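Long-range contacts in Two-component response regulator (Geobacillus stearothermophilus, PDB 6SWI), which probably binds DNA through its C-terminal helix-turn-helix domain and regulates transcription of the arabinan utilization system: residues A[2-7]-A[40-45]; A[58-63]-A[81-86]; A[65-70]-A[102-107]. One frame throughout, in Å; residues are numbered along the deposited sequence.

Interaction 1: A[2-7]-A[40-45]; sequences RLSPIV and SRMIKQ
Val7, in the first turn of helix 5-17, comes closest to helix 36-47 at Ile43, their CA atoms 5.8 Å apart. The contact is carried by one methyl of Val7 and the two ends of the Met42 side chain, CB and CE. CG2 of Val7 lies against the backbone of the facing helix, 3.6 Å from Met42 O, and against its side chain, 3.8 Å from Met42 CB. The valine torsion explains this: with CG1 anti to the backbone N (chi1 176°), CG2 is placed beside that N and faces helix 36-47. Met42 is bent at both chi2 and chi3, which carries its terminal methyl back across the start of helix 5-17. There CE lies 4.4 Å from Ile6 CG2 and 4.2 Å from Ser4 OG. Ser4 is the N-cap residue of helix 5-17, and its hydroxyl is hydrogen-bonded to the carboxylate of Glu46. Ser4 and Ile6 are each modelled in two conformers, so these loose contacts and the bond to Glu46 hold for one of them. A few apolar side chains and the Ser4 to Glu46 bond thus pack the N-terminal helix on helix 36-47, in a fold consistent with an AraC-type helix-turn-helix domain.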
loop_
_atom_site.group_PDB
_atom_site.type_symbol
_atom_site.label_atom_id
_atom_site.label_comp_id
_atom_site.label_asym_id
_atom_site.label_seq_id
_atom_site.Cartn_x
_atom_site.Cartn_y
_atom_site.Cartn_z
ATOM N N ARG A 2 3.648 13.403 16.619
ATOM C CA ARG A 2 4.786 14.237 16.991
ATOM C C ARG A 2 5.934 14.087 16.000
ATOM O O ARG A 2 7.101 14.252 16.361
ATOM C CB ARG A 2 5.250 13.939 18.416
ATOM C CG ARG A 2 4.266 14.366 19.489
ATOM N N LEU A 3 5.618 13.762 14.750
ATOM C CA LEU A 3 6.637 13.679 13.715
ATOM C C LEU A 3 7.149 15.074 13.368
ATOM O O LEU A 3 6.401 16.057 13.385
ATOM C CB LEU A 3 6.045 13.046 12.457
ATOM C CG LEU A 3 5.543 11.606 12.543
ATOM C CD1 LEU A 3 4.916 11.205 11.220
ATOM C CD2 LEU A 3 6.678 10.661 12.902
ATOM N N SER A 4 8.449 15.155 13.055
ATOM C CA SER A 4 9.027 16.404 12.590
ATOM C C SER A 4 8.348 16.841 11.293
ATOM O O SER A 4 7.806 16.015 10.554
ATOM C CB SER A 4 10.524 16.235 12.344
ATOM O OG SER A 4 10.761 15.470 11.180
ATOM N N PRO A 5 8.364 18.146 10.999
ATOM C CA PRO A 5 7.694 18.627 9.779
ATOM C C PRO A 5 8.071 17.895 8.498
ATOM O O PRO A 5 7.187 17.591 7.692
ATOM C CB PRO A 5 8.063 20.116 9.748
ATOM C CG PRO A 5 8.210 20.477 11.202
ATOM C CD PRO A 5 8.800 19.260 11.868
ATOM N N ILE A 6 9.351 17.585 8.289
ATOM C CA ILE A 6 9.752 16.963 7.031
ATOM C C ILE A 6 9.204 15.545 6.925
ATOM O O ILE A 6 8.777 15.109 5.846
ATOM C CB ILE A 6 11.281 17.020 6.848
ATOM C CG1 ILE A 6 11.664 16.545 5.444
ATOM C CG2 ILE A 6 11.993 16.192 7.913
ATOM C CD1 ILE A 6 13.155 16.523 5.186
ATOM N N VAL A 7 9.204 14.801 8.034
ATOM C CA VAL A 7 8.710 13.430 8.002
ATOM C C VAL A 7 7.196 13.420 7.870
ATOM O O VAL A 7 6.628 12.613 7.126
ATOM C CB VAL A 7 9.202 12.634 9.223
ATOM C CG1 VAL A 7 8.607 11.237 9.224
ATOM C CG2 VAL A 7 10.723 12.568 9.226
ATOM N N SER A 40 15.815 10.130 3.783
ATOM C CA SER A 40 15.844 8.706 4.103
ATOM C C SER A 40 16.169 8.491 5.568
ATOM O O SER A 40 15.530 7.676 6.248
ATOM C CB SER A 40 16.898 8.018 3.238
ATOM O OG SER A 40 16.908 6.612 3.437
ATOM N N ARG A 41 17.175 9.209 6.070
ATOM C CA ARG A 41 17.587 9.043 7.454
ATOM C C ARG A 41 16.498 9.482 8.411
ATOM O O ARG A 41 16.269 8.831 9.438
ATOM C CB ARG A 41 18.836 9.869 7.729
ATOM C CG ARG A 41 20.080 9.324 7.095
ATOM C CD ARG A 41 21.298 10.129 7.533
ATOM N NE ARG A 41 21.350 10.198 8.990
ATOM C CZ ARG A 41 20.981 11.250 9.712
ATOM N NH1 ARG A 41 20.556 12.357 9.118
ATOM N NH2 ARG A 41 21.032 11.189 11.033
ATOM N N MET A 42 15.826 10.593 8.108
ATOM C CA MET A 42 14.835 11.103 9.045
ATOM C C MET A 42 13.598 10.218 9.075
ATOM O O MET A 42 13.023 9.993 10.145
ATOM C CB MET A 42 14.465 12.536 8.700
ATOM C CG MET A 42 15.645 13.463 8.858
ATOM S SD MET A 42 16.142 13.690 10.546
ATOM C CE MET A 42 14.890 14.867 10.984
ATOM N N ILE A 43 13.178 9.693 7.917
ATOM C CA ILE A 43 12.073 8.740 7.902
ATOM C C ILE A 43 12.411 7.527 8.757
ATOM O O ILE A 43 11.612 7.091 9.594
ATOM C CB ILE A 43 11.721 8.356 6.455
ATOM C CG1 ILE A 43 11.107 9.560 5.736
ATOM C CG2 ILE A 43 10.802 7.128 6.416
ATOM C CD1 ILE A 43 10.844 9.325 4.265
ATOM N N LYS A 44 13.607 6.972 8.571
ATOM C CA LYS A 44 13.989 5.789 9.327
ATOM C C LYS A 44 14.079 6.101 10.811
ATOM O O LYS A 44 13.643 5.305 11.647
ATOM C CB LYS A 44 15.312 5.242 8.788
ATOM C CG LYS A 44 15.874 4.053 9.556
ATOM C CD LYS A 44 14.921 2.869 9.484
ATOM C CE LYS A 44 15.620 1.557 9.814
ATOM N NZ LYS A 44 16.909 1.404 9.083
ATOM N N GLN A 45 14.613 7.269 11.159
ATOM C CA GLN A 45 14.796 7.603 12.563
ATOM C C GLN A 45 13.467 7.796 13.272
ATOM O O GLN A 45 13.307 7.382 14.423
ATOM C CB GLN A 45 15.637 8.870 12.668
ATOM C CG GLN A 45 15.852 9.349 14.088
ATOM C CD GLN A 45 16.369 10.767 14.139
ATOM O OE1 GLN A 45 17.478 11.049 13.687
ATOM N NE2 GLN A 45 15.567 11.671 14.688
#

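Interaction 2: A[58-63]-A[81-86]; sequences IRMEKA and VGYDTQ
Arg59 runs along the turn formed by Val81 and Gly82, and nearly every atom of its side chain meets that backbone. Its CB lies 4.0 Å from Val81 CB. CG and CD continue past the Val81 carbonyl, with CD 3.0 Å from Val81 O and 4.0 Å from Tyr83 CE1. NE is also near Val81 O, but the angle is too poor for a hydrogen bond, and this N-H is instead given to the carbonyl of Phe18. At the tip, Gly82 O lies over one face of the guanidinium, towards its rim. NH1 donates at the edge, in plane, to a water 2.8 Å from Arg59 NH1, which is also hydrogen-bonded to Tyr83 OH. The guanidinium and phenol planes stand 61° apart, joined by this water. Gly82, at positive phi (91°), is the C-prime residue of the Schellman motif that ends helix 74-80; a CB there would collide with Arg59 NH2. Val81 in turn brings CG1 to 3.5 Å from Arg59 O and reaches Lys62 CG and Ala63. Met60 CE, brought round by bends at chi2 and chi3, packs 3.4 Å from Tyr83 CE1. Phe93 and Ala96 of helix 86-97 touch Met60, and Ile77 of helix 74-80 lies on Ala63; the contact sits between helix 51-69 and the turn joining those two helices.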
loop_
_atom_site.group_PDB
_atom_site.type_symbol
_atom_site.label_atom_id
_atom_site.label_comp_id
_atom_site.label_asym_id
_atom_site.label_seq_id
_atom_site.Cartn_x
_atom_site.Cartn_y
_atom_site.Cartn_z
ATOM N N ILE A 58 1.816 0.770 2.856
ATOM C CA ILE A 58 0.612 1.521 2.506
ATOM C C ILE A 58 -0.046 0.919 1.274
ATOM O O ILE A 58 -1.273 0.751 1.219
ATOM C CB ILE A 58 0.957 3.006 2.295
ATOM C CG1 ILE A 58 1.313 3.659 3.625
ATOM C CG2 ILE A 58 -0.192 3.724 1.615
ATOM C CD1 ILE A 58 2.006 5.002 3.477
ATOM N N ARG A 59 0.765 0.577 0.271
ATOM C CA ARG A 59 0.228 -0.017 -0.948
ATOM C C ARG A 59 -0.453 -1.350 -0.681
ATOM O O ARG A 59 -1.535 -1.615 -1.216
ATOM C CB ARG A 59 1.350 -0.196 -1.961
ATOM C CG ARG A 59 1.831 1.108 -2.526
ATOM C CD ARG A 59 3.070 0.929 -3.363
ATOM N NE ARG A 59 3.254 2.078 -4.231
ATOM C CZ ARG A 59 4.336 2.321 -4.957
ATOM N NH1 ARG A 59 5.379 1.510 -4.900
ATOM N NH2 ARG A 59 4.361 3.392 -5.736
ATOM N N MET A 60 0.177 -2.216 0.113
ATOM C CA MET A 60 -0.388 -3.545 0.320
ATOM C C MET A 60 -1.643 -3.482 1.176
ATOM O O MET A 60 -2.585 -4.259 0.963
ATOM C CB MET A 60 0.671 -4.474 0.918
ATOM C CG MET A 60 1.877 -4.719 -0.005
ATOM S SD MET A 60 1.437 -5.419 -1.622
ATOM C CE MET A 60 1.646 -4.016 -2.700
ATOM N N GLU A 61 -1.694 -2.552 2.129
ATOM C CA GLU A 61 -2.920 -2.407 2.902
ATOM C C GLU A 61 -4.067 -1.860 2.050
ATOM O O GLU A 61 -5.213 -2.295 2.202
ATOM C CB GLU A 61 -2.669 -1.604 4.172
ATOM C CG GLU A 61 -1.622 -2.276 5.071
ATOM C CD GLU A 61 -2.215 -3.279 6.055
ATOM O OE1 GLU A 61 -3.032 -4.127 5.631
ATOM O OE2 GLU A 61 -1.839 -3.238 7.247
ATOM N N LYS A 62 -3.780 -0.936 1.125
ATOM C CA LYS A 62 -4.822 -0.499 0.195
ATOM C C LYS A 62 -5.258 -1.644 -0.709
ATOM O O LYS A 62 -6.451 -1.808 -0.992
ATOM C CB LYS A 62 -4.340 0.674 -0.655
ATOM C CG LYS A 62 -5.382 1.169 -1.640
ATOM C CD LYS A 62 -6.578 1.737 -0.896
ATOM C CE LYS A 62 -7.555 2.365 -1.844
ATOM N NZ LYS A 62 -8.640 3.079 -1.110
ATOM N N ALA A 63 -4.298 -2.445 -1.169
ATOM C CA ALA A 63 -4.644 -3.585 -2.010
ATOM C C ALA A 63 -5.542 -4.555 -1.265
ATOM O O ALA A 63 -6.506 -5.079 -1.829
ATOM C CB ALA A 63 -3.377 -4.300 -2.476
ATOM N N VAL A 81 -2.380 0.459 -6.851
ATOM C CA VAL A 81 -1.459 0.602 -5.736
ATOM C C VAL A 81 -0.013 0.758 -6.205
ATOM O O VAL A 81 0.917 0.489 -5.446
ATOM C CB VAL A 81 -1.649 -0.478 -4.651
ATOM C CG1 VAL A 81 -3.096 -0.518 -4.209
ATOM C CG2 VAL A 81 -1.201 -1.864 -5.110
ATOM N N GLY A 82 0.193 1.219 -7.436
ATOM C CA GLY A 82 1.504 1.661 -7.857
ATOM C C GLY A 82 2.377 0.609 -8.491
ATOM O O GLY A 82 3.594 0.808 -8.568
ATOM N N TYR A 83 1.803 -0.496 -8.960
ATOM C CA TYR A 83 2.530 -1.525 -9.690
ATOM C C TYR A 83 2.011 -1.561 -11.119
ATOM O O TYR A 83 0.813 -1.774 -11.341
ATOM C CB TYR A 83 2.334 -2.889 -9.032
ATOM C CG TYR A 83 3.059 -2.993 -7.719
ATOM C CD1 TYR A 83 2.521 -2.451 -6.562
ATOM C CD2 TYR A 83 4.294 -3.610 -7.637
ATOM C CE1 TYR A 83 3.193 -2.525 -5.363
ATOM C CE2 TYR A 83 4.977 -3.688 -6.440
ATOM C CZ TYR A 83 4.418 -3.142 -5.303
ATOM O OH TYR A 83 5.077 -3.210 -4.098
ATOM N N ASP A 84 2.938 -1.381 -12.068
ATOM C CA ASP A 84 2.654 -1.393 -13.497
ATOM C C ASP A 84 2.265 -2.780 -13.995
ATOM O O ASP A 84 1.634 -2.895 -15.051
ATOM C CB ASP A 84 3.889 -0.904 -14.272
ATOM C CG ASP A 84 4.281 0.532 -13.929
ATOM O OD1 ASP A 84 3.382 1.370 -13.735
ATOM O OD2 ASP A 84 5.496 0.829 -13.867
ATOM N N THR A 85 2.630 -3.831 -13.265
ATOM C CA THR A 85 2.337 -5.194 -13.678
ATOM C C THR A 85 2.026 -6.034 -12.452
ATOM O O THR A 85 2.631 -5.858 -11.387
ATOM C CB THR A 85 3.463 -5.826 -14.514
ATOM O OG1 THR A 85 3.240 -7.239 -14.606
ATOM C CG2 THR A 85 4.829 -5.565 -13.898
ATOM N N GLN A 86 1.077 -6.950 -12.617
ATOM C CA GLN A 86 0.783 -7.858 -11.524
ATOM C C GLN A 86 1.962 -8.766 -11.205
ATOM O O GLN A 86 2.035 -9.302 -10.094
ATOM C CB GLN A 86 -0.504 -8.632 -11.793
ATOM C CG GLN A 86 -0.477 -9.596 -12.929
ATOM C CD GLN A 86 -1.817 -10.293 -13.052
ATOM O OE1 GLN A 86 -2.506 -10.509 -12.052
ATOM N NE2 GLN A 86 -2.208 -10.624 -14.277
HETATM O O HOH W 1 6.170 -0.702 -3.296
#

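Interaction 3: A[65-70]-A[102-107]; sequences ELLLST and NQYRRT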
loop_
_atom_site.group_PDB
_atom_site.type_symbol
_atom_site.label_atom_id
_atom_site.label_comp_id
_atom_site.label_asym_id
_atom_site.label_seq_id
_atom_site.Cartn_x
_atom_site.Cartn_y
_atom_site.Cartn_z
ATOM N N GLU A 65 -7.607 -3.858 1.108
ATOM C CA GLU A 65 -8.927 -3.241 1.156
ATOM C C GLU A 65 -9.681 -3.462 -0.150
ATOM O O GLU A 65 -10.857 -3.848 -0.142
ATOM C CB GLU A 65 -8.768 -1.752 1.445
ATOM C CG GLU A 65 -10.041 -0.962 1.380
ATOM C CD GLU A 65 -9.761 0.513 1.491
ATOM O OE1 GLU A 65 -9.921 1.222 0.478
ATOM O OE2 GLU A 65 -9.362 0.949 2.590
ATOM N N LEU A 66 -9.019 -3.218 -1.284
ATOM C CA LEU A 66 -9.677 -3.388 -2.578
ATOM C C LEU A 66 -10.032 -4.844 -2.842
ATOM O O LEU A 66 -11.058 -5.127 -3.469
ATOM C CB LEU A 66 -8.786 -2.848 -3.696
ATOM C CG LEU A 66 -8.596 -1.328 -3.703
ATOM C CD1 LEU A 66 -7.493 -0.951 -4.667
ATOM C CD2 LEU A 66 -9.880 -0.626 -4.072
ATOM N N LEU A 67 -9.211 -5.781 -2.375
ATOM C CA LEU A 67 -9.515 -7.191 -2.576
ATOM C C LEU A 67 -10.794 -7.585 -1.860
ATOM O O LEU A 67 -11.545 -8.433 -2.351
ATOM C CB LEU A 67 -8.360 -8.063 -2.076
ATOM C CG LEU A 67 -7.122 -8.073 -2.984
ATOM C CD1 LEU A 67 -5.930 -8.655 -2.265
ATOM C CD2 LEU A 67 -7.389 -8.861 -4.257
ATOM N N LEU A 68 -11.067 -6.985 -0.703
ATOM C CA LEU A 68 -12.226 -7.383 0.079
ATOM C C LEU A 68 -13.465 -6.560 -0.225
ATOM O O LEU A 68 -14.583 -7.060 -0.058
ATOM C CB LEU A 68 -11.911 -7.279 1.570
ATOM C CG LEU A 68 -10.732 -8.156 1.983
ATOM C CD1 LEU A 68 -10.581 -8.181 3.498
ATOM C CD2 LEU A 68 -10.832 -9.576 1.414
ATOM N N SER A 69 -13.307 -5.316 -0.663
ATOM C CA SER A 69 -14.435 -4.409 -0.819
ATOM C C SER A 69 -14.811 -4.163 -2.266
ATOM O O SER A 69 -15.707 -3.363 -2.527
ATOM C CB SER A 69 -14.138 -3.076 -0.137
ATOM O OG SER A 69 -13.114 -2.411 -0.841
ATOM N N THR A 70 -14.146 -4.818 -3.206
ATOM C CA THR A 70 -14.500 -4.738 -4.612
ATOM C C THR A 70 -14.292 -6.110 -5.221
ATOM O O THR A 70 -13.646 -6.988 -4.639
ATOM C CB THR A 70 -13.621 -3.765 -5.421
ATOM O OG1 THR A 70 -12.365 -4.390 -5.731
ATOM C CG2 THR A 70 -13.392 -2.446 -4.700
ATOM N N ASN A 102 -5.160 -13.969 -4.413
ATOM C CA ASN A 102 -6.370 -14.768 -4.568
ATOM C C ASN A 102 -6.733 -15.501 -3.285
ATOM O O ASN A 102 -7.914 -15.596 -2.939
ATOM C CB ASN A 102 -6.227 -15.744 -5.733
ATOM C CG ASN A 102 -6.631 -15.121 -7.046
ATOM O OD1 ASN A 102 -7.779 -14.703 -7.222
ATOM N ND2 ASN A 102 -5.690 -15.049 -7.977
ATOM N N GLN A 103 -5.745 -16.053 -2.582
ATOM C CA GLN A 103 -6.060 -16.730 -1.333
ATOM C C GLN A 103 -6.476 -15.746 -0.247
ATOM O O GLN A 103 -7.287 -16.097 0.618
ATOM C CB GLN A 103 -4.897 -17.612 -0.894
ATOM C CG GLN A 103 -4.832 -18.949 -1.634
ATOM C CD GLN A 103 -6.058 -19.807 -1.387
ATOM O OE1 GLN A 103 -6.484 -20.567 -2.256
ATOM N NE2 GLN A 103 -6.632 -19.686 -0.195
ATOM N N TYR A 104 -5.947 -14.522 -0.275
ATOM C CA TYR A 104 -6.428 -13.483 0.633
ATOM C C TYR A 104 -7.934 -13.295 0.471
ATOM O O TYR A 104 -8.688 -13.277 1.453
ATOM C CB TYR A 104 -5.659 -12.179 0.366
ATOM C CG TYR A 104 -5.895 -11.119 1.417
ATOM C CD1 TYR A 104 -5.124 -11.077 2.573
ATOM C CD2 TYR A 104 -6.874 -10.154 1.248
ATOM C CE1 TYR A 104 -5.333 -10.110 3.539
ATOM C CE2 TYR A 104 -7.097 -9.182 2.220
ATOM C CZ TYR A 104 -6.324 -9.173 3.361
ATOM O OH TYR A 104 -6.539 -8.228 4.342
ATOM N N ARG A 105 -8.396 -13.205 -0.776
ATOM C CA ARG A 105 -9.826 -13.104 -1.042
ATOM C C ARG A 105 -10.580 -14.347 -0.597
ATOM O O ARG A 105 -11.614 -14.247 0.068
ATOM C CB ARG A 105 -10.044 -12.919 -2.533
ATOM C CG ARG A 105 -10.194 -11.509 -2.923
ATOM C CD ARG A 105 -10.519 -11.368 -4.378
ATOM N NE ARG A 105 -10.904 -9.992 -4.616
ATOM C CZ ARG A 105 -10.782 -9.365 -5.771
ATOM N NH1 ARG A 105 -10.249 -9.979 -6.826
ATOM N NH2 ARG A 105 -11.172 -8.107 -5.853
ATOM N N ARG A 106 -10.112 -15.529 -1.000
ATOM C CA ARG A 106 -10.860 -16.742 -0.688
ATOM C C ARG A 106 -11.066 -16.898 0.813
ATOM O O ARG A 106 -12.129 -17.348 1.258
ATOM C CB ARG A 106 -10.168 -17.964 -1.287
ATOM C CG ARG A 106 -10.253 -18.010 -2.803
ATOM C CD ARG A 106 -9.723 -19.318 -3.363
ATOM N NE ARG A 106 -10.611 -20.443 -3.098
ATOM C CZ ARG A 106 -11.622 -20.794 -3.885
ATOM N NH1 ARG A 106 -11.875 -20.102 -4.986
ATOM N NH2 ARG A 106 -12.382 -21.834 -3.569
ATOM N N THR A 107 -10.074 -16.512 1.612
ATOM C CA THR A 107 -10.221 -16.688 3.048
ATOM C C THR A 107 -11.044 -15.584 3.698
ATOM O O THR A 107 -11.735 -15.851 4.690
ATOM C CB THR A 107 -8.856 -16.814 3.720
ATOM O OG1 THR A 107 -8.046 -15.678 3.392
ATOM C CG2 THR A 107 -8.176 -18.087 3.256
#
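Arg105 reaches the end of helix 51-69 on a chain extended from CG to NE, leaving its own helix at an unusual chi1 of -96°, while Tyr104, its CG anti to the backbone N, turns its ring to Leu67 and Leu68. NE of Arg105 donates to Leu67 O at 2.8 Å, a nearly straight bond (165°) that meets a lone pair in the carbonyl plane. NH2 adds a weak bond to Thr70 O, 3.0 Å from Arg105 NH2, and a further one to the carbonyl of Leu72. Over the centre of the guanidinium sits Leu67 CD2, 3.7 Å from Arg105 CZ, so the flat group is held at its edge by Leu67 O and covered on one face by a methyl. Thr70 OG1 lies in the same plane, but its proton goes to Leu66 O. Replacing Arg105 by alanine would take away the guanidinium, so the Leu67, Thr70 and Leu72 carbonyls would probably lose this donor and Leu67 CD2 one of its neighbours. Leu67 CD1 approaches the ring at Tyr104 CD2, 3.9 Å away, and Leu68 CG meets Tyr104 CE2 at 3.8 Å. Phe93 stacks edge-to-face on Tyr104. The axes of segments 65-69 and 102-107 approach to 9.5 Å and cross at -44°. In AraC-type domains a long helix joins two helix-turn-helix motifs; helix 51-69, with helix 101-108 packed on its C-terminal end, is consistent with that linker.

Overall arrangement
From the N terminus, interaction 1 comes first: helix 5-17 meets helix 36-47, closing a loop that contains helix 25-32. It ends before the others begin, and the chain then passes from helix 36-47 into the long helix 51-69. Interactions 2 and 3 both use this helix. The loop closed by 58-63 with 81-86 crosses that closed by 65-70 with 102-107, their segments alternating along the chain, with centres about 13 Å apart. Together they bring the turn after helix 74-80 and helix 101-108 onto helix 51-69. Interaction 1 lies about 33 Å, centre to centre, from interaction 3, on the opposite side of the chain's centre.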